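Local coordinates for protein NAD-dependent formate dehydrogenase gamma subunit (Cupriavidus necator, PDB 6VW7) that carries a [2Fe-2S] cluster as the gamma subunit of a cytosolic NAD-dependent formate dehydrogenase, where it probably takes part in electron transfer, at residues Ala79-Ala89 / Gly119-Leu129; Leu100-Leu108 / Val148-Val157. All blocks are in the same frame, centred on the assembly; numbering follows the deposited sequence.

Contact 1: residues Ala79-Ala89 / Gly119-Leu129. With FES (Fe2/s2 (inorganic) cluster), chain E.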
ATOM      1  N   ALA A  79      -4.697 -24.968   5.971  1.00 43.65           N
ATOM      2  CA  ALA A  79      -3.610 -24.488   6.809  1.00 43.95           C
ATOM      3  C   ALA A  79      -3.863 -24.940   8.243  1.00 45.12           C
ATOM      4  O   ALA A  79      -4.897 -25.527   8.555  1.00 46.02           O
ATOM      5  CB  ALA A  79      -3.490 -22.969   6.717  1.00 41.99           C
ATOM      6  N   GLY A  80      -2.917 -24.664   9.136  1.00 45.62           N
ATOM      7  CA  GLY A  80      -3.160 -24.898  10.550  1.00 46.46           C
ATOM      8  C   GLY A  80      -4.242 -23.977  11.067  1.00 45.60           C
ATOM      9  O   GLY A  80      -4.822 -23.228  10.277  1.00 42.60           O
ATOM     10  N   ARG A  81      -4.529 -24.010  12.375  1.00 48.73           N
ATOM     11  CA  ARG A  81      -5.595 -23.168  12.917  1.00 49.18           C
ATOM     12  C   ARG A  81      -5.327 -21.689  12.643  1.00 44.58           C
ATOM     13  O   ARG A  81      -6.250 -20.943  12.294  1.00 43.67           O
ATOM     14  CB  ARG A  81      -5.757 -23.419  14.421  1.00 55.50           C
ATOM     15  CG  ARG A  81      -7.194 -23.243  15.001  1.00 61.60           C
ATOM     16  CD  ARG A  81      -7.827 -21.927  14.556  1.00 65.18           C
ATOM     17  NE  ARG A  81      -8.941 -21.441  15.363  1.00 68.30           N
ATOM     18  CZ  ARG A  81      -9.571 -20.292  15.123  1.00 67.61           C
ATOM     19  NH1 ARG A  81      -9.199 -19.526  14.100  1.00 65.73           N
ATOM     20  NH2 ARG A  81     -10.575 -19.907  15.901  1.00 67.54           N
ATOM     21  N   HIS A  82      -4.076 -21.246  12.787  1.00 43.15           N
ATOM     22  CA  HIS A  82      -3.713 -19.846  12.590  1.00 39.70           C
ATOM     23  C   HIS A  82      -2.598 -19.735  11.555  1.00 40.26           C
ATOM     24  O   HIS A  82      -1.601 -20.460  11.631  1.00 39.59           O
ATOM     25  CB  HIS A  82      -3.258 -19.214  13.904  1.00 40.58           C
ATOM     26  CG  HIS A  82      -4.271 -19.310  14.996  1.00 45.11           C
ATOM     27  ND1 HIS A  82      -5.389 -18.507  15.042  1.00 44.99           N
ATOM     28  CD2 HIS A  82      -4.337 -20.114  16.082  1.00 47.27           C
ATOM     29  CE1 HIS A  82      -6.106 -18.818  16.106  1.00 46.19           C
ATOM     30  NE2 HIS A  82      -5.491 -19.791  16.754  1.00 47.90           N
ATOM     31  N   VAL A  83      -2.771 -18.831  10.593  1.00 39.13           N
ATOM     32  CA  VAL A  83      -1.729 -18.491   9.633  1.00 38.00           C
ATOM     33  C   VAL A  83      -1.038 -17.237  10.148  1.00 35.59           C
ATOM     34  O   VAL A  83      -1.641 -16.157  10.201  1.00 36.34           O
ATOM     35  CB  VAL A  83      -2.285 -18.269   8.219  1.00 38.82           C
ATOM     36  CG1 VAL A  83      -1.157 -17.861   7.283  1.00 38.49           C
ATOM     37  CG2 VAL A  83      -2.966 -19.518   7.706  1.00 39.07           C
ATOM     38  N   VAL A  84       0.218 -17.384  10.538  1.00 31.43           N
ATOM     39  CA  VAL A  84       1.035 -16.279  11.021  1.00 30.58           C
ATOM     40  C   VAL A  84       1.936 -15.851   9.868  1.00 30.98           C
ATOM     41  O   VAL A  84       2.785 -16.632   9.433  1.00 31.13           O
ATOM     42  CB  VAL A  84       1.867 -16.690  12.243  1.00 31.93           C
ATOM     43  CG1 VAL A  84       2.739 -15.530  12.705  1.00 33.48           C
ATOM     44  CG2 VAL A  84       0.966 -17.164  13.361  1.00 35.06           C
ATOM     45  N   GLN A  85       1.727 -14.635   9.345  1.00 29.53           N
ATOM     46  CA  GLN A  85       2.539 -14.070   8.266  1.00 30.94           C
ATOM     47  C   GLN A  85       3.579 -13.129   8.856  1.00 32.35           C
ATOM     48  O   GLN A  85       3.224 -12.184   9.569  1.00 34.18           O
ATOM     49  CB  GLN A  85       1.684 -13.310   7.248  1.00 29.52           C
ATOM     50  CG  GLN A  85       0.584 -14.144   6.614  1.00 31.45           C
ATOM     51  CD  GLN A  85      -0.316 -13.309   5.725  1.00 32.25           C
ATOM     52  OE1 GLN A  85       0.097 -12.876   4.663  1.00 33.32           O
ATOM     53  NE2 GLN A  85      -1.550 -13.093   6.153  1.00 33.22           N
ATOM     54  N   VAL A  86       4.849 -13.382   8.548  1.00 31.56           N
ATOM     55  CA  VAL A  86       5.970 -12.553   8.984  1.00 30.09           C
ATOM     56  C   VAL A  86       6.495 -11.789   7.770  1.00 30.09           C
ATOM     57  O   VAL A  86       6.888 -12.394   6.763  1.00 30.47           O
ATOM     58  CB  VAL A  86       7.080 -13.408   9.619  1.00 31.67           C
ATOM     59  CG1 VAL A  86       8.271 -12.534  10.052  1.00 29.32           C
ATOM     60  CG2 VAL A  86       6.515 -14.231  10.783  1.00 33.08           C
ATOM     61  N   CYS A  87       6.514 -10.462   7.863  1.00 28.64           N
ATOM     62  CA  CYS A  87       6.990  -9.665   6.742  1.00 29.97           C
ATOM     63  C   CYS A  87       8.492  -9.837   6.557  1.00 27.45           C
ATOM     64  O   CYS A  87       9.257  -9.790   7.524  1.00 27.79           O
ATOM     65  CB  CYS A  87       6.659  -8.189   6.927  1.00 27.57           C
ATOM     66  SG  CYS A  87       7.236  -7.248   5.483  1.00 25.12           S
ATOM     67  N   ARG A  88       8.900 -10.062   5.307  1.00 26.33           N
ATOM     68  CA  ARG A  88      10.287 -10.288   4.937  1.00 30.42           C
ATOM     69  C   ARG A  88      10.859  -9.183   4.062  1.00 25.51           C
ATOM     70  O   ARG A  88      12.001  -9.301   3.603  1.00 27.50           O
ATOM     71  CB  ARG A  88      10.425 -11.631   4.214  1.00 37.72           C
ATOM     72  CG  ARG A  88      10.229 -12.880   5.077  1.00 44.80           C
ATOM     73  CD  ARG A  88      10.802 -14.067   4.303  1.00 51.35           C
ATOM     74  NE  ARG A  88      12.169 -13.782   3.860  1.00 56.78           N
ATOM     75  CZ  ARG A  88      12.666 -14.132   2.669  1.00 58.36           C
ATOM     76  NH1 ARG A  88      11.920 -14.798   1.791  1.00 59.35           N
ATOM     77  NH2 ARG A  88      13.919 -13.814   2.356  1.00 57.85           N
ATOM     78  N   ALA A  89      10.095  -8.128   3.797  1.00 24.36           N
ATOM     79  CA  ALA A  89      10.480  -7.112   2.830  1.00 26.32           C
ATOM     80  C   ALA A  89      11.360  -6.040   3.481  1.00 27.61           C
ATOM     81  O   ALA A  89      11.632  -6.065   4.686  1.00 28.90           O
ATOM     82  CB  ALA A  89       9.237  -6.500   2.187  1.00 25.81           C
ATOM     83  N   GLY A 119      -0.316 -28.629  14.691  1.00 56.67           N
ATOM     84  CA  GLY A 119      -1.282 -28.069  13.762  1.00 53.25           C
ATOM     85  C   GLY A 119      -1.870 -26.721  14.125  1.00 51.41           C
ATOM     86  O   GLY A 119      -2.862 -26.311  13.509  1.00 48.45           O
ATOM     87  N   GLN A 120      -1.297 -26.009  15.095  1.00 52.38           N
ATOM     88  CA  GLN A 120      -1.894 -24.756  15.552  1.00 51.68           C
ATOM     89  C   GLN A 120      -1.483 -23.553  14.711  1.00 48.15           C
ATOM     90  O   GLN A 120      -2.283 -22.624  14.535  1.00 45.58           O
ATOM     91  CB  GLN A 120      -1.526 -24.500  17.017  1.00 55.87           C
ATOM     92  CG  GLN A 120      -2.306 -25.367  17.993  1.00 58.90           C
ATOM     93  CD  GLN A 120      -3.791 -25.370  17.699  1.00 59.71           C
ATOM     94  OE1 GLN A 120      -4.467 -24.350  17.841  1.00 60.66           O
ATOM     95  NE2 GLN A 120      -4.304 -26.517  17.263  1.00 58.46           N
ATOM     96  N   VAL A 121      -0.269 -23.549  14.169  1.00 45.92           N
ATOM     97  CA  VAL A 121       0.267 -22.388  13.472  1.00 42.68           C
ATOM     98  C   VAL A 121       0.826 -22.827  12.127  1.00 42.65           C
ATOM     99  O   VAL A 121       1.566 -23.814  12.048  1.00 42.31           O
ATOM    100  CB  VAL A 121       1.358 -21.680  14.300  1.00 41.62           C
ATOM    101  CG1 VAL A 121       2.121 -20.656  13.438  1.00 40.28           C
ATOM    102  CG2 VAL A 121       0.748 -21.001  15.507  1.00 39.55           C
ATOM    103  N   THR A 122       0.461 -22.101  11.075  1.00 41.88           N
ATOM    104  CA  THR A 122       1.137 -22.172   9.782  1.00 41.32           C
ATOM    105  C   THR A 122       1.947 -20.893   9.611  1.00 39.67           C
ATOM    106  O   THR A 122       1.394 -19.790   9.687  1.00 39.67           O
ATOM    107  CB  THR A 122       0.137 -22.334   8.633  1.00 41.23           C
ATOM    108  OG1 THR A 122      -0.480 -23.627   8.710  1.00 44.60           O
ATOM    109  CG2 THR A 122       0.831 -22.187   7.288  1.00 41.39           C
ATOM    110  N   LEU A 123       3.248 -21.047   9.382  1.00 40.05           N
ATOM    111  CA  LEU A 123       4.171 -19.926   9.236  1.00 38.76           C
ATOM    112  C   LEU A 123       4.341 -19.600   7.754  1.00 36.32           C
ATOM    113  O   LEU A 123       4.743 -20.465   6.969  1.00 34.90           O
ATOM    114  CB  LEU A 123       5.516 -20.269   9.872  1.00 40.17           C
ATOM    115  CG  LEU A 123       6.591 -19.187   9.874  1.00 39.80           C
ATOM    116  CD1 LEU A 123       6.123 -18.008  10.699  1.00 37.35           C
ATOM    117  CD2 LEU A 123       7.874 -19.774  10.430  1.00 41.43           C
ATOM    118  N   GLU A 124       4.018 -18.362   7.370  1.00 36.49           N
ATOM    119  CA  GLU A 124       4.097 -17.905   5.987  1.00 38.26           C
ATOM    120  C   GLU A 124       4.871 -16.598   5.892  1.00 35.97           C
ATOM    121  O   GLU A 124       4.748 -15.740   6.776  1.00 34.03           O
ATOM    122  CB  GLU A 124       2.696 -17.688   5.397  1.00 42.26           C
ATOM    123  CG  GLU A 124       1.839 -18.940   5.292  1.00 47.40           C
ATOM    124  CD  GLU A 124       2.132 -19.760   4.045  1.00 52.33           C
ATOM    125  OE1 GLU A 124       3.067 -19.418   3.283  1.00 53.31           O
ATOM    126  OE2 GLU A 124       1.411 -20.755   3.826  1.00 55.17           O
ATOM    127  N   PRO A 125       5.648 -16.397   4.827  1.00 33.80           N
ATOM    128  CA  PRO A 125       6.210 -15.072   4.581  1.00 32.92           C
ATOM    129  C   PRO A 125       5.175 -14.196   3.894  1.00 30.92           C
ATOM    130  O   PRO A 125       4.263 -14.674   3.216  1.00 33.08           O
ATOM    131  CB  PRO A 125       7.409 -15.361   3.664  1.00 33.44           C
ATOM    132  CG  PRO A 125       6.935 -16.527   2.837  1.00 33.96           C
ATOM    133  CD  PRO A 125       5.959 -17.328   3.726  1.00 34.33           C
ATOM    134  N   VAL A 126       5.300 -12.899   4.118  1.00 27.33           N
ATOM    135  CA  VAL A 126       4.551 -11.899   3.372  1.00 25.45           C
ATOM    136  C   VAL A 126       5.537 -10.800   3.006  1.00 27.06           C
ATOM    137  O   VAL A 126       6.537 -10.592   3.701  1.00 27.41           O
ATOM    138  CB  VAL A 126       3.349 -11.357   4.185  1.00 25.04           C
ATOM    139  CG1 VAL A 126       3.820 -10.691   5.478  1.00 23.89           C
ATOM    140  CG2 VAL A 126       2.483 -10.411   3.343  1.00 23.20           C
ATOM    141  N   TYR A 127       5.285 -10.129   1.883  1.00 24.98           N
ATOM    142  CA  TYR A 127       6.202  -9.122   1.349  1.00 25.36           C
ATOM    143  C   TYR A 127       5.521  -7.757   1.421  1.00 23.71           C
ATOM    144  O   TYR A 127       4.906  -7.282   0.461  1.00 22.56           O
ATOM    145  CB  TYR A 127       6.653  -9.526  -0.077  1.00 28.03           C
ATOM    146  CG  TYR A 127       7.412 -10.840   0.015  1.00 31.41           C
ATOM    147  CD1 TYR A 127       8.733 -10.869   0.450  1.00 30.92           C
ATOM    148  CD2 TYR A 127       6.779 -12.053  -0.237  1.00 32.44           C
ATOM    149  CE1 TYR A 127       9.417 -12.076   0.596  1.00 33.45           C
ATOM    150  CE2 TYR A 127       7.459 -13.261  -0.109  1.00 32.71           C
ATOM    151  CZ  TYR A 127       8.765 -13.268   0.310  1.00 35.09           C
ATOM    152  OH  TYR A 127       9.421 -14.476   0.443  1.00 37.41           O
ATOM    153  N   CYS A 128       5.624  -7.147   2.607  1.00 27.21           N
ATOM    154  CA  CYS A 128       5.072  -5.849   3.002  1.00 24.84           C
ATOM    155  C   CYS A 128       3.585  -5.920   3.349  1.00 24.85           C
ATOM    156  O   CYS A 128       2.750  -6.368   2.555  1.00 23.40           O
ATOM    157  CB  CYS A 128       5.314  -4.789   1.924  1.00 23.08           C
ATOM    158  SG  CYS A 128       4.901  -3.139   2.474  1.00 22.00           S
ATOM    159  N   LEU A 129       3.254  -5.466   4.554  1.00 25.86           N
ATOM    160  CA  LEU A 129       1.875  -5.329   5.000  1.00 25.19           C
ATOM    161  C   LEU A 129       1.411  -3.880   5.006  1.00 22.37           C
ATOM    162  O   LEU A 129       0.353  -3.578   5.574  1.00 20.89           O
ATOM    163  CB  LEU A 129       1.717  -5.932   6.393  1.00 25.05           C
ATOM    164  CG  LEU A 129       1.937  -7.448   6.430  1.00 27.77           C
ATOM    165  CD1 LEU A 129       2.247  -7.950   7.855  1.00 25.63           C
ATOM    166  CD2 LEU A 129       0.702  -8.140   5.861  1.00 27.95           C
TER
HETATM  167 FE1  FES E 301       7.241  -4.972   6.214  1.00 26.86          FE
HETATM  168 FE2  FES E 301       6.225  -2.983   4.702  1.00 40.07          FE
HETATM  169  S1  FES E 301       5.280  -3.956   6.479  1.00 26.45           S
HETATM  170  S2  FES E 301       8.278  -3.901   4.620  1.00 24.65           S
HETATM  171  O   HOH W   1       1.651 -14.203   2.765  1.00 35.28           O

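Contact 2: residues Leu100-Leu108 / Val148-Val157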
ATOM      1  N   LEU A 100      13.954 -11.978  13.370  1.00 39.15           N
ATOM      2  CA  LEU A 100      12.630 -12.413  13.798  1.00 40.38           C
ATOM      3  C   LEU A 100      12.208 -13.678  13.063  1.00 39.91           C
ATOM      4  O   LEU A 100      11.631 -14.590  13.667  1.00 41.20           O
ATOM      5  CB  LEU A 100      11.611 -11.295  13.576  1.00 39.61           C
ATOM      6  CG  LEU A 100      10.145 -11.658  13.850  1.00 39.36           C
ATOM      7  CD1 LEU A 100       9.903 -11.997  15.323  1.00 39.61           C
ATOM      8  CD2 LEU A 100       9.221 -10.533  13.396  1.00 39.26           C
ATOM      9  N   ALA A 101      12.492 -13.749  11.755  1.00 38.58           N
ATOM     10  CA  ALA A 101      12.152 -14.939  10.976  1.00 37.05           C
ATOM     11  C   ALA A 101      12.947 -16.156  11.439  1.00 40.73           C
ATOM     12  O   ALA A 101      12.422 -17.276  11.467  1.00 43.09           O
ATOM     13  CB  ALA A 101      12.387 -14.679   9.490  1.00 35.07           C
ATOM     14  N   GLU A 102      14.218 -15.964  11.791  1.00 44.01           N
ATOM     15  CA  GLU A 102      15.001 -17.071  12.324  1.00 48.29           C
ATOM     16  C   GLU A 102      14.442 -17.526  13.661  1.00 48.53           C
ATOM     17  O   GLU A 102      14.327 -18.730  13.921  1.00 51.13           O
ATOM     18  CB  GLU A 102      16.463 -16.664  12.488  1.00 51.67           C
ATOM     19  CG  GLU A 102      17.177 -16.310  11.208  1.00 56.32           C
ATOM     20  CD  GLU A 102      18.423 -15.477  11.465  1.00 62.57           C
ATOM     21  OE1 GLU A 102      18.957 -14.877  10.504  1.00 64.07           O
ATOM     22  OE2 GLU A 102      18.857 -15.412  12.638  1.00 65.10           O
ATOM     23  N   HIS A 103      14.092 -16.573  14.529  1.00 47.05           N
ATOM     24  CA  HIS A 103      13.531 -16.934  15.824  1.00 47.98           C
ATOM     25  C   HIS A 103      12.200 -17.652  15.671  1.00 46.64           C
ATOM     26  O   HIS A 103      11.938 -18.644  16.360  1.00 46.87           O
ATOM     27  CB  HIS A 103      13.349 -15.701  16.705  1.00 48.91           C
ATOM     28  CG  HIS A 103      12.582 -15.990  17.956  1.00 48.12           C
ATOM     29  ND1 HIS A 103      13.121 -16.704  19.004  1.00 49.75           N
ATOM     30  CD2 HIS A 103      11.305 -15.709  18.310  1.00 46.47           C
ATOM     31  CE1 HIS A 103      12.218 -16.833  19.961  1.00 49.45           C
ATOM     32  NE2 HIS A 103      11.106 -16.238  19.565  1.00 48.41           N
ATOM     33  N   ALA A 104      11.337 -17.151  14.783  1.00 43.25           N
ATOM     34  CA  ALA A 104      10.017 -17.743  14.625  1.00 44.15           C
ATOM     35  C   ALA A 104      10.115 -19.217  14.261  1.00 47.00           C
ATOM     36  O   ALA A 104       9.350 -20.040  14.777  1.00 49.07           O
ATOM     37  CB  ALA A 104       9.224 -16.980  13.566  1.00 40.89           C
ATOM     38  N   GLN A 105      11.070 -19.573  13.406  1.00 50.27           N
ATOM     39  CA  GLN A 105      11.227 -20.969  13.011  1.00 53.83           C
ATOM     40  C   GLN A 105      11.760 -21.814  14.163  1.00 58.26           C
ATOM     41  O   GLN A 105      11.332 -22.959  14.347  1.00 60.95           O
ATOM     42  CB  GLN A 105      12.147 -21.055  11.797  1.00 54.99           C
ATOM     43  CG  GLN A 105      11.509 -20.497  10.535  1.00 54.17           C
ATOM     44  CD  GLN A 105      12.505 -20.297   9.409  1.00 55.29           C
ATOM     45  OE1 GLN A 105      12.752 -21.198   8.611  1.00 56.15           O
ATOM     46  NE2 GLN A 105      13.081 -19.102   9.342  1.00 53.56           N
ATOM     47  N   ARG A 106      12.676 -21.262  14.966  1.00 58.72           N
ATOM     48  CA  ARG A 106      13.142 -21.993  16.143  1.00 60.28           C
ATOM     49  C   ARG A 106      12.027 -22.158  17.170  1.00 56.81           C
ATOM     50  O   ARG A 106      11.853 -23.243  17.733  1.00 56.25           O
ATOM     51  CB  ARG A 106      14.364 -21.300  16.754  1.00 63.60           C
ATOM     52  CG  ARG A 106      15.616 -21.378  15.879  1.00 66.60           C
ATOM     53  CD  ARG A 106      16.871 -20.810  16.555  1.00 68.65           C
ATOM     54  NE  ARG A 106      16.648 -19.515  17.195  1.00 68.64           N
ATOM     55  CZ  ARG A 106      17.053 -18.354  16.685  1.00 67.95           C
ATOM     56  NH1 ARG A 106      17.714 -18.330  15.533  1.00 67.82           N
ATOM     57  NH2 ARG A 106      16.809 -17.217  17.326  1.00 66.76           N
ATOM     58  N   ALA A 107      11.263 -21.096  17.430  1.00 52.68           N
ATOM     59  CA  ALA A 107      10.227 -21.167  18.453  1.00 52.59           C
ATOM     60  C   ALA A 107       9.087 -22.085  18.023  1.00 53.16           C
ATOM     61  O   ALA A 107       8.500 -22.789  18.853  1.00 55.88           O
ATOM     62  CB  ALA A 107       9.703 -19.767  18.768  1.00 49.21           C
ATOM     63  N   LEU A 108       8.760 -22.090  16.733  1.00 53.61           N
ATOM     64  CA  LEU A 108       7.695 -22.941  16.216  1.00 53.69           C
ATOM     65  C   LEU A 108       8.179 -24.315  15.765  1.00 57.21           C
ATOM     66  O   LEU A 108       7.360 -25.225  15.624  1.00 55.36           O
ATOM     67  CB  LEU A 108       6.989 -22.237  15.055  1.00 51.42           C
ATOM     68  CG  LEU A 108       6.317 -20.925  15.461  1.00 48.82           C
ATOM     69  CD1 LEU A 108       5.867 -20.153  14.232  1.00 46.46           C
ATOM     70  CD2 LEU A 108       5.145 -21.184  16.407  1.00 49.20           C
ATOM     71  N   VAL A 148       7.590  -6.086  16.264  1.00 31.37           N
ATOM     72  CA  VAL A 148       7.604  -7.449  16.781  1.00 33.29           C
ATOM     73  C   VAL A 148       9.046  -7.911  16.967  1.00 36.39           C
ATOM     74  O   VAL A 148       9.818  -7.989  16.006  1.00 34.52           O
ATOM     75  CB  VAL A 148       6.832  -8.405  15.862  1.00 32.05           C
ATOM     76  CG1 VAL A 148       6.859  -9.833  16.437  1.00 30.47           C
ATOM     77  CG2 VAL A 148       5.410  -7.919  15.664  1.00 30.69           C
ATOM     78  N   ASP A 149       9.406  -8.236  18.202  1.00 40.31           N
ATOM     79  CA  ASP A 149      10.673  -8.875  18.508  1.00 44.24           C
ATOM     80  C   ASP A 149      10.404 -10.292  19.020  1.00 40.95           C
ATOM     81  O   ASP A 149       9.260 -10.766  19.021  1.00 42.51           O
ATOM     82  CB  ASP A 149      11.459  -8.019  19.506  1.00 49.66           C
ATOM     83  CG  ASP A 149      10.743  -7.865  20.842  1.00 52.62           C
ATOM     84  OD1 ASP A 149       9.673  -8.492  21.050  1.00 52.87           O
ATOM     85  OD2 ASP A 149      11.255  -7.097  21.683  1.00 55.13           O
ATOM     86  N   ALA A 150      11.466 -10.975  19.455  1.00 40.64           N
ATOM     87  CA  ALA A 150      11.327 -12.370  19.864  1.00 41.20           C
ATOM     88  C   ALA A 150      10.356 -12.511  21.030  1.00 47.00           C
ATOM     89  O   ALA A 150       9.525 -13.432  21.050  1.00 46.11           O
ATOM     90  CB  ALA A 150      12.696 -12.946  20.227  1.00 43.66           C
ATOM     91  N   ARG A 151      10.427 -11.598  22.001  1.00 46.94           N
ATOM     92  CA  ARG A 151       9.508 -11.664  23.132  1.00 49.97           C
ATOM     93  C   ARG A 151       8.064 -11.494  22.671  1.00 48.31           C
ATOM     94  O   ARG A 151       7.205 -12.332  22.973  1.00 49.73           O
ATOM     95  CB  ARG A 151       9.877 -10.613  24.181  1.00 49.40           C
ATOM     96  N   ARG A 152       7.777 -10.427  21.913  1.00 47.63           N
ATOM     97  CA  ARG A 152       6.397 -10.194  21.495  1.00 47.38           C
ATOM     98  C   ARG A 152       5.882 -11.309  20.599  1.00 45.24           C
ATOM     99  O   ARG A 152       4.697 -11.651  20.660  1.00 44.73           O
ATOM    100  CB  ARG A 152       6.265  -8.841  20.791  1.00 48.42           C
ATOM    101  CG  ARG A 152       6.518  -7.646  21.708  1.00 54.02           C
ATOM    102  CD  ARG A 152       6.113  -6.328  21.049  1.00 57.55           C
ATOM    103  NE  ARG A 152       7.233  -5.389  20.985  1.00 62.37           N
ATOM    104  CZ  ARG A 152       7.273  -4.210  21.605  1.00 65.41           C
ATOM    105  NH1 ARG A 152       6.240  -3.805  22.334  1.00 66.30           N
ATOM    106  NH2 ARG A 152       8.338  -3.425  21.482  1.00 66.29           N
ATOM    107  N   PHE A 153       6.749 -11.886  19.759  1.00 46.16           N
ATOM    108  CA  PHE A 153       6.326 -13.013  18.934  1.00 44.84           C
ATOM    109  C   PHE A 153       5.864 -14.180  19.798  1.00 47.49           C
ATOM    110  O   PHE A 153       4.755 -14.696  19.617  1.00 45.61           O
ATOM    111  CB  PHE A 153       7.454 -13.456  18.002  1.00 43.17           C
ATOM    112  CG  PHE A 153       7.046 -14.540  17.033  1.00 42.15           C
ATOM    113  CD1 PHE A 153       6.438 -14.225  15.828  1.00 38.25           C
ATOM    114  CD2 PHE A 153       7.254 -15.878  17.338  1.00 43.21           C
ATOM    115  CE1 PHE A 153       6.053 -15.226  14.947  1.00 37.16           C
ATOM    116  CE2 PHE A 153       6.874 -16.879  16.456  1.00 41.07           C
ATOM    117  CZ  PHE A 153       6.274 -16.550  15.262  1.00 38.66           C
ATOM    118  N   ASP A 154       6.699 -14.604  20.753  1.00 49.84           N
ATOM    119  CA  ASP A 154       6.316 -15.713  21.622  1.00 52.39           C
ATOM    120  C   ASP A 154       5.033 -15.400  22.376  1.00 50.83           C
ATOM    121  O   ASP A 154       4.191 -16.284  22.570  1.00 49.44           O
ATOM    122  CB  ASP A 154       7.439 -16.038  22.609  1.00 57.35           C
ATOM    123  CG  ASP A 154       8.696 -16.530  21.922  1.00 59.99           C
ATOM    124  OD1 ASP A 154       8.641 -16.809  20.703  1.00 60.74           O
ATOM    125  OD2 ASP A 154       9.733 -16.656  22.608  1.00 61.50           O
ATOM    126  N   ALA A 155       4.867 -14.146  22.805  1.00 50.71           N
ATOM    127  CA  ALA A 155       3.651 -13.756  23.509  1.00 53.15           C
ATOM    128  C   ALA A 155       2.425 -13.926  22.621  1.00 54.29           C
ATOM    129  O   ALA A 155       1.419 -14.511  23.037  1.00 53.90           O
ATOM    130  CB  ALA A 155       3.766 -12.315  24.003  1.00 53.12           C
ATOM    131  N   LEU A 156       2.492 -13.433  21.382  1.00 53.35           N
ATOM    132  CA  LEU A 156       1.318 -13.515  20.521  1.00 53.00           C
ATOM    133  C   LEU A 156       1.023 -14.955  20.103  1.00 52.08           C
ATOM    134  O   LEU A 156      -0.147 -15.324  19.942  1.00 52.85           O
ATOM    135  CB  LEU A 156       1.480 -12.583  19.315  1.00 53.12           C
ATOM    136  CG  LEU A 156       2.344 -12.918  18.099  1.00 54.68           C
ATOM    137  CD1 LEU A 156       1.561 -13.710  17.065  1.00 55.38           C
ATOM    138  CD2 LEU A 156       2.864 -11.625  17.482  1.00 52.26           C
ATOM    139  N   VAL A 157       2.055 -15.784  19.944  1.00 50.83           N
ATOM    140  CA  VAL A 157       1.836 -17.198  19.651  1.00 49.84           C
ATOM    141  C   VAL A 157       1.218 -17.901  20.857  1.00 53.79           C
ATOM    142  O   VAL A 157       0.336 -18.762  20.714  1.00 54.37           O
ATOM    143  CB  VAL A 157       3.160 -17.850  19.207  1.00 47.91           C
ATOM    144  CG1 VAL A 157       3.044 -19.370  19.202  1.00 48.58           C
ATOM    145  CG2 VAL A 157       3.576 -17.320  17.827  1.00 44.73           C
TER

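Contact 1: residues Ala79-Ala89 / Gly119-Leu129
Strand 82-87, the middle strand of the thioredoxin-like sheet, runs parallel to its neighbour 121-126, axes 4.4 Å apart; after Arg-81 N to Gly-119 O, backbone bonds alternate from His-82 N through Arg-88 N. Beta-branched Val-84, Val-86 and Val-121 suit this extended backbone: Val-84 CG2 meets Val-121 CG1 at 3.7 Å, and the longer Leu-123 spans to Val-86 CG2 with CD1. On the other face Thr-122 OG1 takes the N-H of Gly-80 at 2.7 Å, almost straight at 167°, and is also hydrogen-bonded to Thr-115. Lacking a side chain, Gly-80 can bring CA within 3.3 Å of Gly-119 O. Gln-85, extended beyond CG, lays OE1 against Val-126 CB, and one water donates both to Gln-85 OE1 and to Pro-125 O. Beyond the strands, Arg-88 CD lies 3.7 Å from Pro-125 CB. The Arg-88 guanidinium forms a salt bridge with Glu-436 of the beta subunit. Cys-87 swings SG anti to its backbone N (chi1 -179°) and binds FE1 at 2.4 Å; Cys-128 SG binds FE2 at 2.6 Å. Cys-92 and Cys-132 complete the two sites. Cys-87 SG also accepts from Ala-89 N at 3.4 Å and, weakly, from Cys-128 N. Such N-H donors would be expected to draw charge from the thiolate and may tune the cluster potential.

Contact 2: residues Leu100-Leu108 / Val148-Val157
Phe-153 of helix 150-160 is a knob in a hole formed by Leu-100, His-103, Ala-104 and Leu-108 of helix 97-108, a helix pair on one side of the thioredoxin-like sheet. The segment axes approach to 10.2 Å and cross at -40°. With CG anti to the backbone N, the ring is carried across to the facing helix. Ala-104 presents CB to one ring face, 3.4 Å from Phe-153 CZ, a place where a small residue lets the aromatic come close to the helix backbone. Val-157 CG2, from the same helix as the ring, covers the opposite face, offset toward the rim. Leu-108 CD1 meets the edge in plane, 3.8 Å from Phe-153 CZ, the two side chains crossing at about a right angle. Near the start of the pair, both methyls of branched Leu-100 touch Val-148 CG1; CD1 also meets Phe-153 CB, and CD2 lies 3.7 Å from Val-148 O. The inner side of this apolar layer meets the sheet, Leu-100 packing on Val-86 and Phe-153 on Val-84.

Toward the outer side the chemistry turns polar. The flat imidazole of His-103 receives Ala-150 CB over its centre, a CH-pi contact of 3.6 Å from CB to the ring centroid. Asp-149, the N-cap of helix 150-160, accepts from Arg-152 N through OD1. One turn on from Ala-150, Asp-154 approaches the histidine at its edge, with ring and carboxylate planes 38° apart. His-103 NE2 donates to the syn side of Asp-154 OD1 at 2.8 Å, 31° out of the carboxylate plane.

Overall arrangement
From the N terminus, the chain first passes through helices 14-24, 31-42, 50-57 and 61-70, then enters strand 82-87, the first member of contact 1. Helix 97-108 follows, giving contact 2 its first segment, before strand 121-126 closes contact 1 across 29 intervening residues. The hairpin of strands 138-140 and 143-145 leads to helix 150-160, which closes contact 2 across 39. The two loops therefore cross: helix 97-108 lies in the right-handed beta-alpha-beta crossover between the paired parallel strands, and its partner comes after both. With centres 12 Å apart, the contacts meet directly through Leu-123 with Gln-105 and Val-121 with Leu-108, joining sheet and helical layer.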